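PDB 4GB7: 6-aminohexanoate-dimer hydrolase from Bacillus anthracis, which probably hydrolyses the amide bond of the linear 6-aminohexanoate dimer or a related compound, by a serine mechanism like that of beta-lactamases. Local coordinates for residues A[77-82]-A[310-315]; A[84-89]-A[121-126]; A[147-152]-A[271-276]; A[285-290]-A[301-306]; A[367-372]-A[381-386]. All blocks are in the same frame, centred on the assembly; numbering follows the deposited sequence.

Contact 1. Residues A[77-82]-A[310-315]. With NO3 (nitrate ion), chain C.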
# COMPACT_ATOMS: atom_id res chain seq x y z
N ALA A 77 -5.55 21.79 -1.44
CA ALA A 77 -6.09 22.21 -0.12
C ALA A 77 -4.94 22.04 0.87
O ALA A 77 -4.44 20.93 1.12
CB ALA A 77 -7.26 21.35 0.29
N ARG A 78 -4.44 23.17 1.34
CA ARG A 78 -3.41 23.21 2.35
C ARG A 78 -3.89 22.48 3.60
O ARG A 78 -5.00 22.71 4.06
CB ARG A 78 -3.08 24.64 2.70
CG ARG A 78 -1.94 24.77 3.70
CD ARG A 78 -1.75 26.21 4.20
NE ARG A 78 -2.70 26.40 5.27
CZ ARG A 78 -2.46 26.37 6.58
NH1 ARG A 78 -1.26 26.33 7.08
NH2 ARG A 78 -3.48 26.48 7.40
N PHE A 79 -3.03 21.67 4.19
CA PHE A 79 -3.40 21.03 5.43
C PHE A 79 -3.51 22.07 6.55
O PHE A 79 -2.51 22.69 6.88
CB PHE A 79 -2.37 19.94 5.82
CG PHE A 79 -2.94 18.59 5.88
CD1 PHE A 79 -3.88 18.30 6.87
CD2 PHE A 79 -2.54 17.61 5.03
CE1 PHE A 79 -4.44 17.06 6.98
CE2 PHE A 79 -3.12 16.35 5.12
CZ PHE A 79 -4.08 16.10 6.07
N PRO A 80 -4.67 22.20 7.22
CA PRO A 80 -4.65 22.97 8.48
C PRO A 80 -3.82 22.25 9.52
O PRO A 80 -3.74 21.03 9.52
CB PRO A 80 -6.10 23.04 8.89
CG PRO A 80 -6.77 21.99 8.15
CD PRO A 80 -5.96 21.59 6.96
N SER A 81 -3.17 23.01 10.39
CA SER A 81 -2.24 22.42 11.36
C SER A 81 -2.54 22.83 12.79
O SER A 81 -3.12 23.90 13.07
CB SER A 81 -0.79 22.79 11.04
OG SER A 81 -0.56 24.14 11.35
N ALA A 82 -2.12 21.97 13.70
CA ALA A 82 -2.07 22.24 15.08
C ALA A 82 -0.84 21.47 15.60
O ALA A 82 -0.92 20.41 16.23
CB ALA A 82 -3.33 21.77 15.77
N MSE A 310 -0.75 11.17 0.92
CA MSE A 310 -1.27 9.93 1.51
C MSE A 310 -2.07 10.20 2.75
O MSE A 310 -3.07 9.56 2.98
CB MSE A 310 -0.17 8.95 1.84
CG MSE A 310 0.40 8.30 0.65
SE MSE A 310 -0.93 7.30 -0.38
CE MSE A 310 -2.13 6.74 1.03
N ALA A 311 -1.68 11.20 3.54
CA ALA A 311 -2.45 11.59 4.71
C ALA A 311 -3.83 12.13 4.36
O ALA A 311 -4.81 11.90 5.07
CB ALA A 311 -1.67 12.60 5.51
N ARG A 312 -3.92 12.88 3.26
CA ARG A 312 -5.19 13.36 2.78
C ARG A 312 -6.10 12.19 2.45
O ARG A 312 -7.28 12.18 2.81
CB ARG A 312 -5.03 14.23 1.53
CG ARG A 312 -4.28 15.53 1.76
CD ARG A 312 -4.10 16.37 0.48
NE ARG A 312 -3.70 17.72 0.82
CZ ARG A 312 -2.43 18.07 1.10
NH1 ARG A 312 -1.43 17.19 0.98
NH2 ARG A 312 -2.18 19.30 1.50
N PHE A 313 -5.55 11.17 1.80
CA PHE A 313 -6.35 9.97 1.48
C PHE A 313 -6.79 9.24 2.79
O PHE A 313 -7.88 8.79 2.94
CB PHE A 313 -5.54 9.02 0.63
CG PHE A 313 -6.26 7.75 0.30
CD1 PHE A 313 -7.32 7.78 -0.58
CD2 PHE A 313 -5.89 6.51 0.84
CE1 PHE A 313 -7.98 6.62 -0.91
CE2 PHE A 313 -6.56 5.34 0.50
CZ PHE A 313 -7.59 5.40 -0.37
N GLY A 314 -5.88 9.18 3.76
CA GLY A 314 -6.20 8.64 5.06
C GLY A 314 -7.37 9.34 5.73
O GLY A 314 -8.27 8.70 6.30
N GLN A 315 -7.33 10.67 5.67
CA GLN A 315 -8.38 11.51 6.26
C GLN A 315 -9.70 11.23 5.51
O GLN A 315 -10.74 11.17 6.15
CB GLN A 315 -8.04 12.98 6.18
CG GLN A 315 -9.07 13.88 6.81
CD GLN A 315 -9.17 13.69 8.29
OE1 GLN A 315 -8.15 13.42 8.96
NE2 GLN A 315 -10.35 13.91 8.83
N NO3 C . -12.04 13.72 11.80
O1 NO3 C . -10.96 14.26 11.78
O2 NO3 C . -12.59 13.29 10.60
O3 NO3 C . -12.73 13.57 13.01
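R312 sets out from its helix with CG beside the backbone N (chi1 -66°) and then runs extended from CG to NE, which carries the guanidinium to the loop carbonyl of A77. There R312 NH2 donates to A77 O over 2.8 Å with an N-H...O angle of 158°, and the carbonyl oxygen lies close to the guanidinium plane, at its edge. R312 NE adds a weak second bond to the same A77 O, 3.3 Å long, so one carbonyl is gripped by two neighbouring N-H groups. F79 comes from the loop and lies alongside the arginine, the two side chains running opposite ways. Its CE2 comes within 3.6 Å of R312 CG, while F79 CD2 stands over the centre of the guanidinium, 3.9 Å above its plane. Ring and guanidinium planes are 55° apart, too steep for a parallel stack. Helix 307-318 lies against the five-stranded antiparallel sheet of the beta-lactamase fold, with A311 resting on V114 and V116 of strand 110-117, and F79 touches V116. A small residue suits position 311, because its CB must fit between the sheet and the phenylalanine, whose CE2 is 4.0 Å from A311 CB. Arginine suits position 312 because its long chain offers a methylene to the ring and several donors at the end: R312 NH1 forms salt bridges with E284 and D309, which balance the guanidinium charge and hold its rotation. One turn on, Q315 NE2 donates to O1 of a nitrate ion 3.0 Å away, probably from the crystallisation liquor, and also bonds to N319.

Contact 2. Residues A[84-89]-A[121-126]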
# COMPACT_ATOMS: atom_id res chain seq x y z
N GLN A 84 2.46 19.93 17.18
CA GLN A 84 3.07 19.56 18.44
C GLN A 84 4.39 18.87 18.13
O GLN A 84 4.44 17.99 17.31
CB GLN A 84 2.21 18.62 19.22
CG GLN A 84 0.92 19.18 19.73
CD GLN A 84 0.21 18.15 20.60
OE1 GLN A 84 0.79 17.61 21.55
NE2 GLN A 84 -1.02 17.85 20.25
N ASN A 85 5.46 19.28 18.81
CA ASN A 85 6.73 18.68 18.52
C ASN A 85 6.85 17.37 19.30
O ASN A 85 7.02 17.37 20.53
CB ASN A 85 7.90 19.59 18.92
CG ASN A 85 9.22 19.06 18.41
OD1 ASN A 85 9.30 17.90 18.08
ND2 ASN A 85 10.24 19.92 18.32
N LEU A 86 6.77 16.26 18.56
CA LEU A 86 6.87 14.91 19.13
C LEU A 86 8.29 14.34 19.09
O LEU A 86 8.46 13.15 19.31
CB LEU A 86 5.93 13.95 18.41
CG LEU A 86 4.45 14.40 18.51
CD1 LEU A 86 3.58 13.44 17.72
CD2 LEU A 86 3.88 14.52 19.94
N ASP A 87 9.30 15.16 18.83
CA ASP A 87 10.62 14.60 18.61
C ASP A 87 11.07 13.76 19.83
O ASP A 87 11.74 12.74 19.65
CB ASP A 87 11.67 15.68 18.44
CG ASP A 87 11.63 16.35 17.10
OD1 ASP A 87 10.99 15.83 16.17
OD2 ASP A 87 12.24 17.46 17.02
N ASP A 88 10.72 14.21 21.02
CA ASP A 88 11.23 13.56 22.26
C ASP A 88 10.14 12.76 22.93
O ASP A 88 10.28 12.35 24.07
CB ASP A 88 11.82 14.61 23.22
CG ASP A 88 13.06 15.29 22.65
OD1 ASP A 88 13.97 14.57 22.22
OD2 ASP A 88 13.14 16.56 22.64
N PHE A 89 9.06 12.47 22.18
CA PHE A 89 8.06 11.56 22.65
C PHE A 89 8.70 10.19 22.97
O PHE A 89 9.48 9.63 22.16
CB PHE A 89 6.94 11.41 21.64
CG PHE A 89 5.82 10.53 22.13
CD1 PHE A 89 4.88 11.04 23.00
CD2 PHE A 89 5.74 9.19 21.76
CE1 PHE A 89 3.83 10.26 23.42
CE2 PHE A 89 4.70 8.42 22.21
CZ PHE A 89 3.76 8.95 23.05
N LEU A 121 -2.92 18.64 10.68
CA LEU A 121 -1.55 18.16 10.78
C LEU A 121 -0.93 18.52 12.14
O LEU A 121 -0.96 19.68 12.56
CB LEU A 121 -0.72 18.76 9.66
CG LEU A 121 0.76 18.46 9.57
CD1 LEU A 121 0.98 17.01 9.25
CD2 LEU A 121 1.43 19.41 8.55
N VAL A 122 -0.38 17.51 12.82
CA VAL A 122 0.24 17.71 14.11
C VAL A 122 1.73 17.61 14.08
O VAL A 122 2.41 18.32 14.87
CB VAL A 122 -0.34 16.74 15.20
CG1 VAL A 122 0.46 16.82 16.51
CG2 VAL A 122 -1.82 17.02 15.37
N TYR A 123 2.28 16.75 13.22
CA TYR A 123 3.71 16.48 13.26
C TYR A 123 4.12 15.86 11.97
O TYR A 123 3.45 14.95 11.48
CB TYR A 123 4.01 15.49 14.35
CG TYR A 123 5.44 15.12 14.60
CD1 TYR A 123 6.33 16.05 15.10
CD2 TYR A 123 5.89 13.81 14.39
CE1 TYR A 123 7.63 15.67 15.40
CE2 TYR A 123 7.19 13.43 14.67
CZ TYR A 123 8.05 14.37 15.17
OH TYR A 123 9.31 13.97 15.52
N GLU A 124 5.14 16.39 11.37
CA GLU A 124 5.75 15.81 10.18
C GLU A 124 7.24 15.95 10.25
O GLU A 124 7.76 17.02 10.62
CB GLU A 124 5.23 16.37 8.87
CG GLU A 124 5.33 17.87 8.75
CD GLU A 124 4.92 18.43 7.41
OE1 GLU A 124 4.62 17.66 6.48
OE2 GLU A 124 4.89 19.68 7.29
N ARG A 125 7.92 14.86 9.86
CA ARG A 125 9.36 14.85 9.80
C ARG A 125 9.79 14.10 8.57
O ARG A 125 9.18 13.08 8.22
CB ARG A 125 9.96 14.21 11.02
CG ARG A 125 9.74 15.01 12.30
CD ARG A 125 10.68 16.21 12.34
NE ARG A 125 10.49 16.95 13.58
CZ ARG A 125 9.65 17.97 13.81
NH1 ARG A 125 8.77 18.41 12.90
NH2 ARG A 125 9.69 18.56 15.01
N TYR A 126 10.84 14.62 7.93
CA TYR A 126 11.46 14.07 6.71
C TYR A 126 12.93 13.84 6.99
O TYR A 126 13.59 14.68 7.67
CB TYR A 126 11.24 14.99 5.50
CG TYR A 126 9.77 15.22 5.24
CD1 TYR A 126 9.05 14.34 4.47
CD2 TYR A 126 9.07 16.21 5.93
CE1 TYR A 126 7.69 14.49 4.33
CE2 TYR A 126 7.71 16.39 5.79
CZ TYR A 126 7.01 15.50 5.03
OH TYR A 126 5.65 15.67 4.91
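Y123 leans from its strand across to the loop that holds L86 and D87, and every part of its side chain meets something there. CB of Y123 lies 4.0 Å from L86 CD1. With CG anti to the backbone N (chi1 -178°), the ring stretches away from the strand. L86 CB sits over the centre of one face, 3.7 Å from the ring centroid and almost exactly on the normal, a CH-pi contact. Along the ring's side, Y123 CD1 passes 3.5 Å from Q84 O, and Y123 CE1 reaches the backbone N of L86. At the tip Y123 OH donates to D87 OD1 over a short 2.6 Å, meeting the anti lone pair of that oxygen. The syn lone pair takes R125 NE at 2.9 Å from D87 OD1, the core of a salt bridge to which R125 NH2 adds weak bonds. Aspartate suits this place because one short carboxylate can serve both donors. R125 NH1 turns back to the carbonyl of E124, which steadies the guanidinium, and CE1 of Y123 lies over its face. Beside this cluster Q84 N donates to V122 O, 2.8 Å away. A classic beta bulge at V122 and Y123, both opposite V115, lets two successive side chains lean toward the loop, which itself closes in a type I turn from L86 to F89. Strand 120-126 forms an edge of the five-stranded sheet; L101 and K102 of helix 101-107 touch Y123, while L417, at the end of helix 402-417, packs on Q84 and V122.

Contact 3. Residues A[147-152]-A[271-276]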
# COMPACT_ATOMS: atom_id res chain seq x y z
N GLY A 147 -8.49 -1.56 -4.46
CA GLY A 147 -9.67 -1.99 -3.67
C GLY A 147 -10.80 -0.95 -3.68
O GLY A 147 -11.97 -1.27 -3.87
N ALA A 148 -10.44 0.30 -3.47
CA ALA A 148 -11.42 1.39 -3.43
C ALA A 148 -12.16 1.53 -4.74
O ALA A 148 -13.39 1.75 -4.72
CB ALA A 148 -10.72 2.70 -3.09
N ILE A 149 -11.44 1.43 -5.86
CA ILE A 149 -12.04 1.56 -7.20
C ILE A 149 -12.90 0.36 -7.49
O ILE A 149 -14.01 0.52 -8.08
CB ILE A 149 -10.99 1.83 -8.33
CG1 ILE A 149 -10.27 3.17 -8.02
CG2 ILE A 149 -11.65 1.83 -9.72
CD1 ILE A 149 -8.97 3.39 -8.77
N ILE A 150 -12.45 -0.84 -7.12
CA ILE A 150 -13.31 -2.01 -7.26
C ILE A 150 -14.65 -1.86 -6.54
O ILE A 150 -15.75 -2.12 -7.11
CB ILE A 150 -12.63 -3.30 -6.78
CG1 ILE A 150 -11.54 -3.73 -7.81
CG2 ILE A 150 -13.66 -4.43 -6.59
CD1 ILE A 150 -12.01 -4.23 -9.18
N GLN A 151 -14.59 -1.36 -5.32
CA GLN A 151 -15.81 -1.14 -4.51
C GLN A 151 -16.72 -0.11 -5.18
O GLN A 151 -17.95 -0.30 -5.23
CB GLN A 151 -15.48 -0.70 -3.09
CG GLN A 151 -16.64 -0.83 -2.11
CD GLN A 151 -17.05 -2.29 -1.94
OE1 GLN A 151 -16.20 -3.17 -1.77
NE2 GLN A 151 -18.34 -2.55 -2.03
N SER A 152 -16.12 0.96 -5.71
CA SER A 152 -16.88 2.01 -6.43
C SER A 152 -17.57 1.40 -7.64
O SER A 152 -18.75 1.64 -7.85
CB SER A 152 -15.98 3.16 -6.87
OG SER A 152 -15.30 3.70 -5.75
N GLU A 271 -5.09 6.57 -14.69
CA GLU A 271 -6.16 7.52 -15.04
C GLU A 271 -7.36 7.37 -14.12
O GLU A 271 -7.96 8.38 -13.70
CB GLU A 271 -6.57 7.32 -16.48
CG GLU A 271 -5.53 7.86 -17.45
CD GLU A 271 -5.61 7.30 -18.88
OE1 GLU A 271 -6.39 6.34 -19.25
OE2 GLU A 271 -4.84 7.86 -19.69
N ASN A 272 -7.71 6.12 -13.80
CA ASN A 272 -8.76 5.84 -12.84
C ASN A 272 -8.44 6.44 -11.48
O ASN A 272 -9.29 7.07 -10.85
CB ASN A 272 -9.04 4.33 -12.74
CG ASN A 272 -10.02 3.85 -13.78
OD1 ASN A 272 -11.21 4.09 -13.61
ND2 ASN A 272 -9.55 3.17 -14.85
N VAL A 273 -7.23 6.22 -10.98
CA VAL A 273 -6.91 6.73 -9.67
C VAL A 273 -6.92 8.25 -9.68
O VAL A 273 -7.41 8.89 -8.72
CB VAL A 273 -5.54 6.19 -9.15
CG1 VAL A 273 -5.13 6.92 -7.87
CG2 VAL A 273 -5.62 4.69 -8.93
N SER A 274 -6.42 8.85 -10.75
CA SER A 274 -6.44 10.32 -10.89
C SER A 274 -7.84 10.89 -10.95
O SER A 274 -8.19 11.78 -10.19
CB SER A 274 -5.68 10.78 -12.16
OG SER A 274 -5.75 12.20 -12.28
N GLU A 275 -8.68 10.34 -11.82
CA GLU A 275 -10.02 10.88 -12.00
C GLU A 275 -10.90 10.69 -10.75
O GLU A 275 -11.67 11.55 -10.33
CB GLU A 275 -10.66 10.23 -13.22
CG GLU A 275 -10.00 10.69 -14.52
CD GLU A 275 -10.56 10.07 -15.77
OE1 GLU A 275 -11.54 9.34 -15.69
OE2 GLU A 275 -10.04 10.37 -16.84
N ARG A 276 -10.76 9.53 -10.13
CA ARG A 276 -11.64 9.18 -9.03
C ARG A 276 -11.19 9.69 -7.67
O ARG A 276 -12.02 9.88 -6.76
CB ARG A 276 -11.81 7.68 -8.99
CG ARG A 276 -12.58 7.12 -10.17
CD ARG A 276 -12.40 5.62 -10.30
NE ARG A 276 -13.23 5.08 -11.39
CZ ARG A 276 -14.52 4.77 -11.27
NH1 ARG A 276 -15.17 4.87 -10.10
NH2 ARG A 276 -15.18 4.31 -12.34
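Where I149 meets V273, helices 143-155 and 269-278 cross at 72°, their local axes 10.9 Å apart at closest approach, a steep crossing that confines the contact to a few side chains. I149 is the central one. Its CG1 lies beside the backbone N (chi1 -62°), which sends the longer branch toward the other helix, and CD1 reaches V273 CG2 at 3.6 Å. CD1 of I149 also touches N272 CB, while the shorter branch, I149 CG2, packs 3.9 Å from R276 CD and lies over one face of the guanidinium. A beta-branched isoleucine suits the spot, since its two arms serve two turns of the partner helix at once. Both helices belong to the helical part of the beta-lactamase fold, and the first of them starts with a lysine in a Ser-x-x-Lys pattern that resembles the active-site motif of this clan. R276, extended from CG to NE, passes obliquely across I149, offering its CD methylene to the isoleucine and its charged end to polar partners. Its NE donates to N272 OD1 over 3.2 Å, in the plane of the amide and on a lone pair, and its NH1 forms a salt bridge with E156. The N272 amide is fixed from its other end, where ND2 bonds to T265 and to the carbonyl of S268. S152 presents CB to R276 NH1 at 3.7 Å, while its OG folds back to donate to A148 O, 2.9 Å away.

Contact 4. Residues A[285-290]-A[301-306]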
# COMPACT_ATOMS: atom_id res chain seq x y z
N GLU A 285 0.50 17.22 -4.97
CA GLU A 285 1.39 16.78 -6.03
C GLU A 285 0.79 15.61 -6.78
O GLU A 285 -0.12 14.92 -6.28
CB GLU A 285 2.77 16.34 -5.48
CG GLU A 285 3.48 17.37 -4.59
CD GLU A 285 3.95 18.64 -5.27
OE1 GLU A 285 4.05 18.61 -6.50
OE2 GLU A 285 4.28 19.64 -4.53
N ASN A 286 1.32 15.42 -7.98
CA ASN A 286 1.05 14.21 -8.72
C ASN A 286 1.57 12.99 -7.95
O ASN A 286 2.52 13.06 -7.14
CB ASN A 286 1.73 14.23 -10.11
CG ASN A 286 1.14 15.28 -11.05
OD1 ASN A 286 0.02 15.74 -10.89
ND2 ASN A 286 1.94 15.68 -12.02
N ALA A 287 0.96 11.86 -8.23
CA ALA A 287 1.54 10.58 -7.88
C ALA A 287 1.95 9.91 -9.21
O ALA A 287 1.82 10.51 -10.29
CB ALA A 287 0.59 9.72 -7.04
N TYR A 288 2.49 8.73 -9.12
CA TYR A 288 2.77 7.93 -10.31
C TYR A 288 2.87 6.45 -9.97
O TYR A 288 3.21 6.09 -8.81
CB TYR A 288 4.03 8.40 -11.03
CG TYR A 288 5.34 8.31 -10.27
CD1 TYR A 288 6.06 7.08 -10.16
CD2 TYR A 288 5.90 9.46 -9.73
CE1 TYR A 288 7.30 7.06 -9.49
CE2 TYR A 288 7.12 9.42 -9.08
CZ TYR A 288 7.82 8.22 -8.99
OH TYR A 288 9.06 8.14 -8.37
N TYR A 289 2.53 5.61 -10.95
CA TYR A 289 2.73 4.18 -10.85
C TYR A 289 3.92 3.73 -11.68
O TYR A 289 4.04 4.08 -12.86
CB TYR A 289 1.56 3.40 -11.44
CG TYR A 289 0.38 3.17 -10.54
CD1 TYR A 289 0.37 2.12 -9.60
CD2 TYR A 289 -0.75 3.99 -10.62
CE1 TYR A 289 -0.72 1.91 -8.78
CE2 TYR A 289 -1.84 3.76 -9.81
CZ TYR A 289 -1.85 2.72 -8.91
OH TYR A 289 -2.98 2.58 -8.12
N VAL A 290 4.78 2.92 -11.06
CA VAL A 290 5.74 2.12 -11.81
C VAL A 290 4.94 1.15 -12.68
O VAL A 290 3.94 0.58 -12.24
CB VAL A 290 6.71 1.41 -10.88
CG1 VAL A 290 7.51 0.34 -11.61
CG2 VAL A 290 7.58 2.47 -10.17
N ALA A 301 1.95 -2.80 -6.05
CA ALA A 301 3.21 -2.37 -5.38
C ALA A 301 3.89 -1.12 -5.93
O ALA A 301 4.96 -0.71 -5.41
CB ALA A 301 4.20 -3.53 -5.47
N GLY A 302 3.31 -0.52 -6.97
CA GLY A 302 4.04 0.51 -7.73
C GLY A 302 3.67 1.98 -7.61
O GLY A 302 4.19 2.82 -8.35
N LEU A 303 2.76 2.30 -6.69
CA LEU A 303 2.31 3.69 -6.52
C LEU A 303 3.31 4.43 -5.67
O LEU A 303 3.76 3.91 -4.67
CB LEU A 303 0.92 3.76 -5.90
CG LEU A 303 0.24 5.13 -5.84
CD1 LEU A 303 0.05 5.78 -7.23
CD2 LEU A 303 -1.09 4.98 -5.12
N ASN A 304 3.67 5.61 -6.11
CA ASN A 304 4.62 6.54 -5.49
C ASN A 304 3.86 7.85 -5.25
O ASN A 304 3.23 8.40 -6.18
CB ASN A 304 5.79 6.82 -6.41
CG ASN A 304 6.76 5.65 -6.53
OD1 ASN A 304 7.89 5.71 -6.00
ND2 ASN A 304 6.31 4.56 -7.14
N ALA A 305 3.89 8.34 -4.00
CA ALA A 305 3.11 9.53 -3.62
C ALA A 305 3.83 10.28 -2.52
O ALA A 305 4.74 9.74 -1.88
CB ALA A 305 1.71 9.15 -3.17
N THR A 306 3.43 11.52 -2.27
CA THR A 306 4.00 12.23 -1.12
C THR A 306 3.25 11.88 0.18
O THR A 306 2.12 11.36 0.18
CB THR A 306 3.98 13.77 -1.29
OG1 THR A 306 2.63 14.23 -1.12
CG2 THR A 306 4.60 14.23 -2.61
O HOH W 1 1.66 12.76 -4.19
O HOH W 2 10.08 7.14 -5.39
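Y288 and N304 form the tight heart of this antiparallel strand pair. Y288 N donates to N304 O at 3.0 Å, and N304 N returns a bond of 2.8 Å to Y288 O, nearly in line with the C=O. CG of Y288 stands between its backbone N and carbonyl carbon (chi1 63°), which folds the ring over the asparagine: the amide lies 12° from parallel to the ring, and N304 CB makes a CH-pi contact 3.6 Å from the ring centroid. On the sheet's other face L303 CD1 sits over the centre of the Y289 ring, 3.8 Å from the centroid. V290 N closes the ladder by donating to G302 O. G302 has no side chain where its backbone runs close to V290 O, and A287 CB comes within 3.1 Å of N304 O. Toward E285 and T306 the strands part and the contact loosens. The side chains meet there through aliphatic carbons, E285 CG and T306 CG2 at 3.9 Å, and a water accepts from T306 N at 2.9 Å while lying near N286 O. T306 OG1 caps the next helix at D309 N. A second water donates to N304 OD1, whereas Y288 OH finds its main partner in K61 N. Strand 66-69 flanks 287-290 in the four-stranded sheet and 136-137 flanks 303-305; W278 of helix 269-278 covers A287 and A305, and F145 of helix 143-155 packs on Y289 and L303.

Contact 5. Residues A[367-372]-A[381-386]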
# COMPACT_ATOMS: atom_id res chain seq x y z
N GLY A 367 -9.47 0.05 17.42
CA GLY A 367 -10.29 -0.30 16.26
C GLY A 367 -9.59 0.18 14.97
O GLY A 367 -10.27 0.46 13.96
N ALA A 368 -8.24 0.26 14.99
CA ALA A 368 -7.50 0.81 13.83
C ALA A 368 -7.52 -0.14 12.67
O ALA A 368 -7.71 -1.35 12.83
CB ALA A 368 -6.08 1.22 14.20
N PHE A 369 -7.33 0.39 11.48
CA PHE A 369 -7.13 -0.42 10.32
C PHE A 369 -5.97 0.21 9.54
O PHE A 369 -5.65 1.37 9.69
CB PHE A 369 -8.45 -0.63 9.51
CG PHE A 369 -9.11 0.64 9.03
CD1 PHE A 369 -9.93 1.37 9.88
CD2 PHE A 369 -8.93 1.09 7.75
CE1 PHE A 369 -10.56 2.52 9.45
CE2 PHE A 369 -9.54 2.26 7.30
CZ PHE A 369 -10.35 2.99 8.15
N GLU A 370 -5.29 -0.60 8.75
CA GLU A 370 -4.07 -0.16 8.15
C GLU A 370 -3.74 -0.93 6.89
O GLU A 370 -4.25 -2.03 6.66
CB GLU A 370 -2.91 -0.29 9.15
CG GLU A 370 -2.61 -1.71 9.64
CD GLU A 370 -1.61 -1.87 10.74
OE1 GLU A 370 -0.93 -0.90 11.08
OE2 GLU A 370 -1.43 -3.03 11.22
N VAL A 371 -2.88 -0.33 6.08
CA VAL A 371 -2.19 -1.02 4.98
C VAL A 371 -0.70 -0.89 5.20
O VAL A 371 -0.22 0.16 5.65
CB VAL A 371 -2.73 -0.60 3.59
CG1 VAL A 371 -2.52 0.93 3.39
CG2 VAL A 371 -2.10 -1.46 2.47
N LEU A 372 0.01 -1.96 4.87
CA LEU A 372 1.44 -2.10 5.19
C LEU A 372 2.14 -2.33 3.89
O LEU A 372 1.55 -2.92 2.95
CB LEU A 372 1.64 -3.30 6.10
CG LEU A 372 0.94 -3.17 7.46
CD1 LEU A 372 0.81 -4.55 8.13
CD2 LEU A 372 1.68 -2.18 8.35
N ILE A 381 -4.98 4.14 10.17
CA ILE A 381 -6.13 4.97 10.45
C ILE A 381 -6.73 4.51 11.76
O ILE A 381 -7.11 3.32 11.89
CB ILE A 381 -7.17 4.88 9.31
CG1 ILE A 381 -6.47 5.24 7.95
CG2 ILE A 381 -8.38 5.74 9.66
CD1 ILE A 381 -7.36 5.09 6.78
N ASP A 382 -6.87 5.43 12.68
CA ASP A 382 -7.42 5.18 14.03
C ASP A 382 -8.72 5.95 14.17
O ASP A 382 -8.74 7.12 14.37
CB ASP A 382 -6.39 5.63 15.08
CG ASP A 382 -6.89 5.56 16.51
OD1 ASP A 382 -8.09 5.37 16.71
OD2 ASP A 382 -6.03 5.63 17.45
N PRO A 383 -9.86 5.27 13.99
CA PRO A 383 -11.13 5.96 14.07
C PRO A 383 -11.55 6.34 15.51
O PRO A 383 -12.42 7.21 15.66
CB PRO A 383 -12.10 4.98 13.47
CG PRO A 383 -11.43 3.69 13.42
CD PRO A 383 -10.00 3.83 13.79
N LYS A 384 -10.92 5.75 16.54
CA LYS A 384 -11.29 6.09 17.91
C LYS A 384 -10.70 7.47 18.26
O LYS A 384 -11.39 8.32 18.84
CB LYS A 384 -10.79 5.04 18.91
CG LYS A 384 -11.28 5.26 20.34
CD LYS A 384 -10.89 4.12 21.26
CE LYS A 384 -11.56 4.23 22.62
NZ LYS A 384 -10.64 4.97 23.52
N ALA A 385 -9.41 7.65 17.96
CA ALA A 385 -8.70 8.90 18.21
C ALA A 385 -8.75 9.88 17.06
O ALA A 385 -8.19 10.99 17.16
CB ALA A 385 -7.27 8.66 18.64
N LYS A 386 -9.41 9.50 15.97
CA LYS A 386 -9.51 10.34 14.80
C LYS A 386 -8.11 10.75 14.31
O LYS A 386 -7.82 11.92 14.16
CB LYS A 386 -10.43 11.54 15.12
CG LYS A 386 -11.86 11.12 15.45
CD LYS A 386 -12.49 11.95 16.57
CE LYS A 386 -11.91 11.66 17.97
NZ LYS A 386 -11.29 12.87 18.62
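F369 and I381 pair near the open end of the beta hairpin formed by strands 369-373 and 377-382, at one margin of the five-stranded antiparallel sheet of the beta-lactamase fold. They are a hydrogen-bonded pair: F369 N donates to I381 O at 3.0 Å, and I381 N to F369 O at 2.9 Å. The phenylalanine takes the crowded position between its own backbone N and carbonyl carbon (chi1 58°), which swings the ring across to the neighbouring strand. I381 lies over one face. Its CB lies over the ring, 4.1 Å from the centroid in a CH-pi contact offset toward the rim, while its two branches spread across the same face, CD1 of I381 3.6 Å from F369 CE2 and CG2 near CZ. A branched aliphatic side chain thus fills much of the ring face, and W359 meets the same phenylalanine edge to face. P383 closes off the end of the pair: its CG stands at the ring edge near F369 CE1, and its CD rests 3.4 Å from G367 O. Having no N-H, the proline cannot carry the ladder on to that carbonyl, and G367 turns the chain with a positive phi of 72° that glycine tolerates easily. At the exit, D382 OD2 is held by Q366, and D382 OD1 completes an Asx motif, accepting from A385 N at 2.9 Å with an almost straight N-H...O angle of 175°.

Contacts 1, 2 and 5 all involve the five-stranded sheet. Contact 2 lies on its edge strand 120-126 and contact 5 on the opposite edge hairpin, with centres about 19 Å apart, while the helix of contact 1 packs on a face of the sheet. Loop 77-82 runs directly into contact 2, where P80 O and L121 N lie 2.8 Å apart, and G314 O of contact 1 touches I381 CD1. A305 packs on M310 where contact 4 leads into that helix. V273 CG2 lies 3.5 Å from Y289 OH, joining contacts 3 and 4. Helix 143-155 of contact 3 starts at K143, the lysine of a possible catalytic S140-x-x-K143 motif; F145 stacks with F313 of contact 1's helix and packs on contact 4.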